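Local coordinates for protein ATP-dependent Clp protease proteolytic subunit (Listeria monocytogenes, PDB 4JCQ) that probably cleaves misfolded and other proteins into peptides, serving as the serine-protease core of an ATP-dependent degradation machine, at residues 81-86 against 103-108; 112-117 against 165-170. All blocks are in the same frame, centred on the assembly; numbering follows the deposited sequence.

Contact 1 (81-86 against 103-108)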
# COMPACT_ATOMS: atom_id res chain seq x y z
N VAL H 81 -7.96 13.02 -31.27
CA VAL H 81 -8.48 13.03 -29.91
C VAL H 81 -9.80 13.79 -29.83
O VAL H 81 -9.90 14.95 -30.23
CB VAL H 81 -7.45 13.63 -28.92
CG1 VAL H 81 -8.06 13.81 -27.53
CG2 VAL H 81 -6.21 12.75 -28.84
N LYS H 82 -10.82 13.10 -29.32
CA LYS H 82 -12.11 13.72 -29.01
C LYS H 82 -12.18 13.98 -27.51
O LYS H 82 -11.77 13.13 -26.71
CB LYS H 82 -13.26 12.82 -29.43
CG LYS H 82 -13.42 12.64 -30.94
CD LYS H 82 -14.53 11.65 -31.25
CE LYS H 82 -14.88 11.64 -32.73
NZ LYS H 82 -13.77 11.10 -33.57
N VAL H 83 -12.70 15.14 -27.13
CA VAL H 83 -12.87 15.46 -25.71
C VAL H 83 -14.35 15.60 -25.34
O VAL H 83 -15.15 16.14 -26.11
CB VAL H 83 -12.07 16.72 -25.27
CG1 VAL H 83 -10.57 16.45 -25.35
CG2 VAL H 83 -12.45 17.94 -26.10
N VAL H 84 -14.69 15.09 -24.16
CA VAL H 84 -16.04 15.21 -23.62
C VAL H 84 -15.97 15.84 -22.23
O VAL H 84 -15.48 15.22 -21.28
CB VAL H 84 -16.77 13.85 -23.54
CG1 VAL H 84 -18.19 14.03 -23.04
CG2 VAL H 84 -16.78 13.15 -24.90
N GLY H 85 -16.44 17.08 -22.12
CA GLY H 85 -16.49 17.77 -20.83
C GLY H 85 -17.62 17.22 -19.99
O GLY H 85 -18.71 16.95 -20.51
N THR H 86 -17.37 17.04 -18.70
CA THR H 86 -18.38 16.52 -17.78
C THR H 86 -18.18 17.04 -16.35
O THR H 86 -17.06 17.07 -15.85
CB THR H 86 -18.45 14.97 -17.81
OG1 THR H 86 -19.38 14.52 -16.82
CG2 THR H 86 -17.08 14.33 -17.57
N GLU H 103 -14.32 20.72 -33.89
CA GLU H 103 -15.36 19.74 -34.22
C GLU H 103 -15.30 18.45 -33.40
O GLU H 103 -16.23 17.64 -33.44
CB GLU H 103 -15.42 19.45 -35.73
CG GLU H 103 -14.15 19.75 -36.52
CD GLU H 103 -13.21 18.57 -36.62
OE1 GLU H 103 -13.68 17.42 -36.77
OE2 GLU H 103 -11.98 18.79 -36.57
N ASN H 104 -14.22 18.27 -32.64
CA ASN H 104 -14.06 17.12 -31.76
C ASN H 104 -14.26 17.45 -30.27
O ASN H 104 -13.90 16.66 -29.40
CB ASN H 104 -12.69 16.47 -31.97
CG ASN H 104 -12.51 15.94 -33.38
OD1 ASN H 104 -13.43 15.36 -33.96
ND2 ASN H 104 -11.32 16.12 -33.94
N ARG H 105 -14.85 18.61 -30.00
CA ARG H 105 -15.07 19.06 -28.62
C ARG H 105 -16.54 18.95 -28.22
O ARG H 105 -17.39 19.70 -28.70
CB ARG H 105 -14.53 20.48 -28.40
CG ARG H 105 -13.04 20.62 -28.69
CD ARG H 105 -12.41 21.79 -27.94
NE ARG H 105 -12.93 23.08 -28.37
CZ ARG H 105 -12.33 23.89 -29.25
NH1 ARG H 105 -11.17 23.55 -29.81
NH2 ARG H 105 -12.89 25.05 -29.56
N PHE H 106 -16.81 17.99 -27.33
CA PHE H 106 -18.17 17.67 -26.91
C PHE H 106 -18.39 17.98 -25.44
O PHE H 106 -17.44 18.17 -24.67
CB PHE H 106 -18.47 16.18 -27.17
CG PHE H 106 -18.32 15.77 -28.61
CD1 PHE H 106 -17.09 15.36 -29.11
CD2 PHE H 106 -19.43 15.77 -29.46
CE1 PHE H 106 -16.96 14.98 -30.44
CE2 PHE H 106 -19.30 15.38 -30.79
CZ PHE H 106 -18.06 14.99 -31.28
N SER H 107 -19.66 18.03 -25.04
CA SER H 107 -20.01 18.17 -23.63
C SER H 107 -21.24 17.36 -23.25
O SER H 107 -22.21 17.30 -24.01
CB SER H 107 -20.24 19.64 -23.28
OG SER H 107 -20.44 19.79 -21.88
N LEU H 108 -21.18 16.75 -22.07
CA LEU H 108 -22.36 16.20 -21.43
C LEU H 108 -23.19 17.37 -20.87
O LEU H 108 -22.62 18.43 -20.59
CB LEU H 108 -21.96 15.20 -20.35
CG LEU H 108 -21.89 13.70 -20.70
CD1 LEU H 108 -21.70 13.39 -22.19
CD2 LEU H 108 -20.84 12.97 -19.87
O HOH W 1 -9.27 16.81 -32.25

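Contact 2 (112-117 against 165-170)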
# COMPACT_ATOMS: atom_id res chain seq x y z
N ARG H 112 -20.33 22.74 -16.29
CA ARG H 112 -20.04 24.17 -16.35
C ARG H 112 -18.57 24.42 -16.68
O ARG H 112 -17.71 23.58 -16.40
CB ARG H 112 -20.46 24.90 -15.06
CG ARG H 112 -20.07 24.21 -13.77
CD ARG H 112 -20.43 25.07 -12.57
NE ARG H 112 -20.03 24.46 -11.31
CZ ARG H 112 -19.83 25.12 -10.17
NH1 ARG H 112 -19.46 24.48 -9.07
NH2 ARG H 112 -19.98 26.44 -10.14
N TYR H 113 -18.30 25.56 -17.30
CA TYR H 113 -16.97 25.89 -17.84
C TYR H 113 -16.49 27.24 -17.32
O TYR H 113 -17.28 28.18 -17.20
CB TYR H 113 -17.02 25.92 -19.37
CG TYR H 113 -17.26 24.56 -20.00
CD1 TYR H 113 -16.21 23.82 -20.53
CD2 TYR H 113 -18.54 24.00 -20.04
CE1 TYR H 113 -16.42 22.57 -21.09
CE2 TYR H 113 -18.76 22.75 -20.59
CZ TYR H 113 -17.70 22.04 -21.12
OH TYR H 113 -17.91 20.80 -21.67
N MET H 114 -15.20 27.34 -17.01
CA MET H 114 -14.60 28.61 -16.59
C MET H 114 -13.18 28.74 -17.13
O MET H 114 -12.34 27.88 -16.88
CB MET H 114 -14.59 28.73 -15.06
CG MET H 114 -14.04 30.06 -14.55
SD MET H 114 -14.17 30.26 -12.77
CE MET H 114 -12.95 29.09 -12.18
N ILE H 115 -12.92 29.81 -17.88
CA ILE H 115 -11.60 29.97 -18.50
C ILE H 115 -10.60 30.76 -17.64
O ILE H 115 -9.45 30.94 -18.05
CB ILE H 115 -11.66 30.55 -19.94
CG1 ILE H 115 -12.05 32.03 -19.93
CG2 ILE H 115 -12.59 29.72 -20.82
CD1 ILE H 115 -11.65 32.76 -21.20
N HIS H 116 -11.03 31.20 -16.46
CA HIS H 116 -10.14 31.85 -15.50
C HIS H 116 -8.85 31.10 -15.35
O HIS H 116 -8.86 29.88 -15.19
CB HIS H 116 -10.81 31.96 -14.13
CG HIS H 116 -9.89 32.50 -13.05
ND1 HIS H 116 -9.27 31.70 -12.16
CD2 HIS H 116 -9.48 33.80 -12.76
CE1 HIS H 116 -8.52 32.44 -11.33
NE2 HIS H 116 -8.65 33.73 -11.69
N GLN H 117 -7.74 31.83 -15.41
CA GLN H 117 -6.43 31.23 -15.20
C GLN H 117 -5.77 31.86 -13.99
O GLN H 117 -5.76 33.09 -13.86
CB GLN H 117 -5.55 31.39 -16.45
CG GLN H 117 -6.14 30.84 -17.75
CD GLN H 117 -6.35 29.33 -17.74
OE1 GLN H 117 -5.58 28.58 -17.16
NE2 GLN H 117 -7.41 28.88 -18.41
N ASN H 165 -13.44 35.60 -12.60
CA ASN H 165 -14.00 34.31 -12.20
C ASN H 165 -15.49 34.20 -12.49
O ASN H 165 -16.32 34.52 -11.63
CB ASN H 165 -13.74 34.06 -10.71
CG ASN H 165 -12.28 33.82 -10.40
OD1 ASN H 165 -11.79 32.70 -10.53
ND2 ASN H 165 -11.58 34.86 -9.99
N PHE H 166 -15.82 33.76 -13.70
CA PHE H 166 -17.22 33.57 -14.06
C PHE H 166 -17.46 32.23 -14.74
O PHE H 166 -16.72 31.82 -15.64
CB PHE H 166 -17.75 34.74 -14.90
CG PHE H 166 -17.28 34.74 -16.32
CD1 PHE H 166 -18.13 34.37 -17.35
CD2 PHE H 166 -15.97 35.11 -16.63
CE1 PHE H 166 -17.70 34.37 -18.66
CE2 PHE H 166 -15.54 35.11 -17.95
CZ PHE H 166 -16.40 34.74 -18.96
N TRP H 167 -18.50 31.54 -14.29
CA TRP H 167 -18.86 30.24 -14.81
C TRP H 167 -19.80 30.35 -15.97
O TRP H 167 -20.77 31.11 -15.93
CB TRP H 167 -19.46 29.39 -13.70
CG TRP H 167 -18.43 28.90 -12.72
CD1 TRP H 167 -18.08 29.47 -11.49
CD2 TRP H 167 -17.57 27.72 -12.84
NE1 TRP H 167 -17.10 28.74 -10.87
CE2 TRP H 167 -16.75 27.68 -11.63
CE3 TRP H 167 -17.41 26.73 -13.81
CZ2 TRP H 167 -15.81 26.68 -11.41
CZ3 TRP H 167 -16.46 25.72 -13.57
CH2 TRP H 167 -15.68 25.70 -12.40
N LEU H 168 -19.50 29.59 -17.02
CA LEU H 168 -20.37 29.49 -18.17
C LEU H 168 -21.17 28.20 -18.09
O LEU H 168 -20.63 27.14 -17.79
CB LEU H 168 -19.54 29.50 -19.46
CG LEU H 168 -18.73 30.75 -19.80
CD1 LEU H 168 -17.64 30.42 -20.81
CD2 LEU H 168 -19.62 31.88 -20.31
N SER H 169 -22.47 28.31 -18.37
CA SER H 169 -23.31 27.13 -18.54
C SER H 169 -22.87 26.40 -19.81
O SER H 169 -22.11 26.96 -20.62
CB SER H 169 -24.78 27.53 -18.64
OG SER H 169 -25.05 28.19 -19.86
N VAL H 170 -23.34 25.17 -19.99
CA VAL H 170 -23.00 24.38 -21.17
C VAL H 170 -23.39 25.09 -22.47
O VAL H 170 -22.63 25.07 -23.45
CB VAL H 170 -23.56 22.93 -21.07
CG1 VAL H 170 -25.09 22.91 -21.15
CG2 VAL H 170 -22.95 22.04 -22.14
O HOH W 2 -15.11 31.75 -18.12

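Contact 1 (81-86 against 103-108)
Val83, Val84 and Gly85 pair in parallel with Arg105, Phe106 and Ser107, the axes of strands 81-86 and 105-108 running 27° apart and approaching to 4.3 Å. The backbone ladder starts with Val83 N to Asn104 O at 3.0 Å, continues through Phe106 N to Val83 O and Gly85 N to Phe106 O, and finishes with Leu108 N to Gly85 O at 2.9 Å. Before the first rung, a water takes over: it donates to Val81 O and accepts from Asn104 ND2, so the amide of Asn104 extends the pairing where the backbones diverge.

Val84 and Phe106 share one face of the sheet. The Phe106 ring presents its edge to the backbone of its neighbour, with Val83 O in the ring plane and 3.7 Å from CD1; chi1 of -59° turns CG away from the carbonyl carbon of Phe106 and brings the ring there. Beside it, CG2 of Val84 rests on Phe106 CB, and CG1 meets Leu108 CD1 at 3.7 Å. The other leucine methyl, CD2, lies alongside Thr86, whose OG1 bonds to Thr69 of the second subunit. The methylenes of Lys82 pass by Asn104 CB, a suitable role for the aliphatic part of a partly exposed lysine.

The other face carries Val83 and Arg105, side by side with Val83 CG2 on Arg105 CG at 3.8 Å. Beyond this apolar stem the buried guanidinium is met by the carbonyls of Ala100, Ala150, Gly177 and Ile178. Ser107 OG donates to Leu108 O and is also hydrogen-bonded to Tyr113 OH. β-Branched valines, packed against strand 53-59 and, at Val83, helix 92-97, suit this place in the middle of the parallel β-sheet of the ClpP/crotonase fold.

Contact 2 (112-117 against 165-170)
His116 and Asn165 meet in the active-site region of this serine peptidase, where His116 is the predicted catalytic histidine beside the probable nucleophile Ser91, and Asn165 stands at the sequence position that usually supplies the aspartate of the ClpP triad. The meeting is a contact over a face: Asn165 OD1 sits 3.1 Å above the centre of the imidazole, with ring and amide planes 41° apart. Although OD1 comes within 3.2 Å of His116 ND1, the angle is too poor for a hydrogen bond; the hydroxyl of Ser91 is bonded to the backbone O of His116. Such a geometry is consistent with an inactive triad.

Further back, the loop 165-170 runs against the strand as an isolated antiparallel bridge. Tyr113 and Leu168 form a hydrogen-bonded pair, Tyr113 N to Leu168 O at 2.9 Å and Leu168 N to Tyr113 O at 2.6 Å. The flat indole of Trp167 suits its place because it can offer two faces at once. Over one lies Arg112 in a cation-pi contact, its CZ 4.3 Å from the centroid of the Trp167 six-membered ring; the guanidinium is inclined 32° to the indole, and NH2 also has a long, weak ion pair with Glu135 of the second subunit. Over the opposite face comes Met114, with CB 3.8 Å from the same six-membered centroid in a CH-pi contact. The unbranched Met114 chain, extended away from the backbone N at chi1 -177°, runs across the indole, and SD reaches the Trp167 five-membered ring at 3.9 Å from its centroid, a Met-aromatic contact. Where the strand ends, direct pairing gives way to a water that accepts from Ile115 N and donates, at 3.0 Å, to Phe166 O.

In the fold
From the N terminus the chain lays down strands 23-27 and 53-59 of the main sheet before strand 81-86; strand 88-90 of the small second sheet and helix 92-97 follow, and contact 1 closes this loop back on the main sheet. A short turn leads to strand 111-114 beside 88-90, opening contact 2. Helices 133-151 and 155-162 intervene before residues 165-170 close it, just ahead of helix 170-176. The two loops therefore follow in series, neither nesting nor crossing. They touch where Ser107 OG and Tyr113 OH lie 2.7 Å apart, joining the main sheet to the strand leading to His116. Both contacts also reach the second subunit.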